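Local coordinates for protein FMN Adenylyltransferase (Candida glabrata, PDB 3FWK) that transfers the adenylyl group of ATP to FMN, making FAD, in the last step of flavin cofactor synthesis, at residues R169-P173 with D297-R301. Sequence-based numbering, arbitrary orientation. Where two conformers were deposited one is given.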
ATOM      1  N   ARG A 169      -5.021  -2.203   8.168  1.00 12.44           N
ATOM      2  CA  ARG A 169      -4.319  -2.364   9.445  1.00 12.23           C
ATOM      3  C   ARG A 169      -5.312  -2.211  10.584  1.00 11.58           C
ATOM      4  O   ARG A 169      -6.348  -1.552  10.456  1.00 12.14           O
ATOM      5  CB  ARG A 169      -3.193  -1.312   9.600  1.00 13.69           C
ATOM      6  CG  ARG A 169      -2.213  -1.381   8.459  1.00 14.13           C
ATOM      7  CD  ARG A 169      -0.933  -0.494   8.598  1.00 17.12           C
ATOM      8  NE  ARG A 169      -1.160   0.922   8.876  0.60 12.27           N
ATOM      9  CZ  ARG A 169      -1.157   1.469  10.110  0.60 14.27           C
ATOM     10  NH1 ARG A 169      -0.954   0.736  11.194  0.60 14.13           N
ATOM     11  NH2 ARG A 169      -1.353   2.762  10.250  0.60 16.46           N
ATOM     12  N   HIS A 170      -4.976  -2.767  11.746  1.00 11.78           N
ATOM     13  CA  HIS A 170      -5.904  -2.628  12.889  1.00 12.27           C
ATOM     14  C   HIS A 170      -6.206  -1.189  13.267  1.00 12.66           C
ATOM     15  O   HIS A 170      -7.296  -0.918  13.760  1.00 13.55           O
ATOM     16  CB  HIS A 170      -5.365  -3.337  14.128  1.00 13.16           C
ATOM     17  CG  HIS A 170      -5.562  -4.817  14.144  1.00 13.51           C
ATOM     18  ND1 HIS A 170      -6.793  -5.416  13.939  1.00 14.70           N
ATOM     19  CD2 HIS A 170      -4.688  -5.818  14.392  1.00 14.70           C
ATOM     20  CE1 HIS A 170      -6.650  -6.738  14.025  1.00 15.84           C
ATOM     21  NE2 HIS A 170      -5.384  -7.007  14.312  1.00 16.13           N
ATOM     22  N   THR A 171      -5.258  -0.266  13.048  1.00 12.87           N
ATOM     23  CA  THR A 171      -5.475   1.114  13.419  1.00 14.29           C
ATOM     24  C   THR A 171      -6.352   1.882  12.432  1.00 14.05           C
ATOM     25  O   THR A 171      -6.750   3.006  12.724  1.00 15.94           O
ATOM     26  CB  THR A 171      -4.149   1.885  13.583  1.00 16.49           C
ATOM     27  OG1 THR A 171      -3.472   1.825  12.339  1.00 17.77           O
ATOM     28  CG2 THR A 171      -3.267   1.279  14.684  1.00 17.92           C
ATOM     29  N   ASP A 172      -6.644   1.291  11.279  1.00 13.28           N
ATOM     30  CA  ASP A 172      -7.511   1.948  10.316  1.00 13.62           C
ATOM     31  C   ASP A 172      -8.970   1.912  10.768  1.00 13.69           C
ATOM     32  O   ASP A 172      -9.352   1.051  11.556  1.00 14.43           O
ATOM     33  CB  ASP A 172      -7.415   1.221   8.964  1.00 14.78           C
ATOM     34  CG  ASP A 172      -6.064   1.402   8.271  1.00 16.92           C
ATOM     35  OD1 ASP A 172      -5.448   2.459   8.410  1.00 19.84           O
ATOM     36  OD2 ASP A 172      -5.668   0.484   7.532  1.00 19.77           O
ATOM     37  N   PRO A 173      -9.802   2.818  10.238  1.00 15.27           N
ATOM     38  CA  PRO A 173     -11.236   2.693  10.494  1.00 16.61           C
ATOM     39  C   PRO A 173     -11.734   1.294  10.115  1.00 15.96           C
ATOM     40  O   PRO A 173     -11.325   0.731   9.093  1.00 16.74           O
ATOM     41  CB  PRO A 173     -11.846   3.778   9.586  1.00 20.23           C
ATOM     42  CG  PRO A 173     -10.787   4.794   9.500  1.00 20.82           C
ATOM     43  CD  PRO A 173      -9.492   3.978   9.393  1.00 17.88           C
ATOM     44  N   ASP A 297       0.192   6.682  14.665  1.00 13.43           N
ATOM     45  CA  ASP A 297      -0.961   6.125  13.988  1.00 14.33           C
ATOM     46  C   ASP A 297      -2.225   6.903  14.267  1.00 13.75           C
ATOM     47  O   ASP A 297      -3.095   6.945  13.400  1.00 15.62           O
ATOM     48  CB  ASP A 297      -1.194   4.661  14.366  1.00 14.60           C
ATOM     49  CG  ASP A 297       0.018   3.781  14.038  1.00 14.89           C
ATOM     50  OD1 ASP A 297      -0.058   2.994  13.084  1.00 15.95           O
ATOM     51  OD2 ASP A 297       1.079   3.910  14.731  1.00 17.37           O
ATOM     52  N   LYS A 298      -2.337   7.498  15.453  1.00 13.10           N
ATOM     53  CA  LYS A 298      -3.587   8.193  15.813  1.00 13.92           C
ATOM     54  C   LYS A 298      -3.801   9.434  14.978  1.00 13.50           C
ATOM     55  O   LYS A 298      -4.918   9.923  14.910  1.00 15.86           O
ATOM     56  CB  LYS A 298      -3.582   8.602  17.282  1.00 14.53           C
ATOM     57  CG  LYS A 298      -3.631   7.392  18.223  1.00 16.32           C
ATOM     58  CD  LYS A 298      -3.619   7.776  19.694  1.00 17.69           C
ATOM     59  CE  LYS A 298      -2.324   8.426  20.131  1.00 17.41           C
ATOM     60  NZ  LYS A 298      -1.113   7.643  19.727  1.00 16.55           N
ATOM     61  N   LEU A 299      -2.731   9.962  14.374  1.00 12.61           N
ATOM     62  CA  LEU A 299      -2.804  11.213  13.628  1.00 12.95           C
ATOM     63  C   LEU A 299      -2.759  11.008  12.121  1.00 12.14           C
ATOM     64  O   LEU A 299      -2.745  11.979  11.354  1.00 12.57           O
ATOM     65  CB  LEU A 299      -1.659  12.119  14.040  1.00 14.23           C
ATOM     66  CG  LEU A 299      -1.602  12.483  15.529  1.00 16.52           C
ATOM     67  CD1 LEU A 299      -0.355  13.319  15.785  1.00 18.47           C
ATOM     68  CD2 LEU A 299      -2.847  13.210  15.984  1.00 20.21           C
ATOM     69  N   GLU A 300      -2.814   9.759  11.672  1.00 12.26           N
ATOM     70  CA  GLU A 300      -2.697   9.449  10.268  1.00 12.40           C
ATOM     71  C   GLU A 300      -3.746  10.143   9.394  1.00 12.32           C
ATOM     72  O   GLU A 300      -3.439  10.545   8.270  1.00 12.92           O
ATOM     73  CB  GLU A 300      -2.734   7.928  10.084  1.00 13.55           C
ATOM     74  CG  GLU A 300      -2.453   7.451   8.674  1.00 15.14           C
ATOM     75  CD  GLU A 300      -2.294   5.945   8.577  1.00 17.27           C
ATOM     76  OE1 GLU A 300      -2.173   5.276   9.618  1.00 19.98           O
ATOM     77  OE2 GLU A 300      -2.282   5.426   7.444  1.00 19.76           O
ATOM     78  N   ARG A 301      -4.965  10.281   9.915  1.00 12.35           N
ATOM     79  CA  ARG A 301      -6.067  10.886   9.199  1.00 13.43           C
ATOM     80  C   ARG A 301      -6.370  12.296   9.690  1.00 13.51           C
ATOM     81  O   ARG A 301      -7.451  12.804   9.430  1.00 16.20           O
ATOM     82  CB  ARG A 301      -7.284   9.961   9.262  1.00 15.90           C
ATOM     83  CG  ARG A 301      -7.004   8.672   8.521  1.00 16.64           C
ATOM     84  CD  ARG A 301      -8.049   7.587   8.712  1.00 21.02           C
ATOM     85  NE  ARG A 301      -7.927   6.529   7.675  1.00 29.10           N
ATOM     86  CZ  ARG A 301      -7.056   5.496   7.663  1.00 31.26           C
ATOM     87  NH1 ARG A 301      -7.090   4.632   6.654  1.00 33.74           N
ATOM     88  NH2 ARG A 301      -6.162   5.308   8.629  1.00 30.95           N
TER
HETATM   89  O   HOH W   1      -3.765   4.802  11.680  1.00 25.32           O
HETATM   90  O   HOH W   2      -6.258   6.003  11.088  1.00 42.45           O
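Pro173 lays its CD over the centre of one face of the Arg301 guanidinium, 3.4 Å from CZ of Arg301, a van der Waals contact of a ring carbon with the flat cation. Asp172 meets the edge of the same guanidinium: NH2 of Arg301 reaches OD1 of Asp172 at 2.9 Å, and the bond from NH1 to that oxygen is weak. Carboxylate and guanidinium are steeply turned, their planes 72° apart. The other oxygen of Asp172, OD2, accepts a bond from the backbone N of Arg169 (2.8 Å), which comes from above the carboxylate plane, across the type I turn Arg169-Asp172. This turn follows strand 163-165 of the Rossmann-like sheet, and 297-301, from the C-terminal part of the chain, packs against it. In one of its two conformers, Arg169 bends at chi3 (-53°), bringing its guanidinium to Asp297 and Glu300 in a salt-bridge network. NH1, which also donates to O of Trp200, and NH2 both hold OD1 of Asp297 at 3.1 Å, tilted 21° from the guanidinium plane; this oxygen also accepts from N of Leu202. The Glu300 carboxylate lies almost coplanar with that guanidinium, its OE1 2.7 Å from NH2 of Arg169 in a short but weak bond, while OE2 pairs with Lys69. A water accepts from OG1 of Thr171 and donates to O of Asp297 and OE1 of Glu300. A second accepts from NH2 of Arg301 at 2.6 Å and donates weakly to O of Thr171.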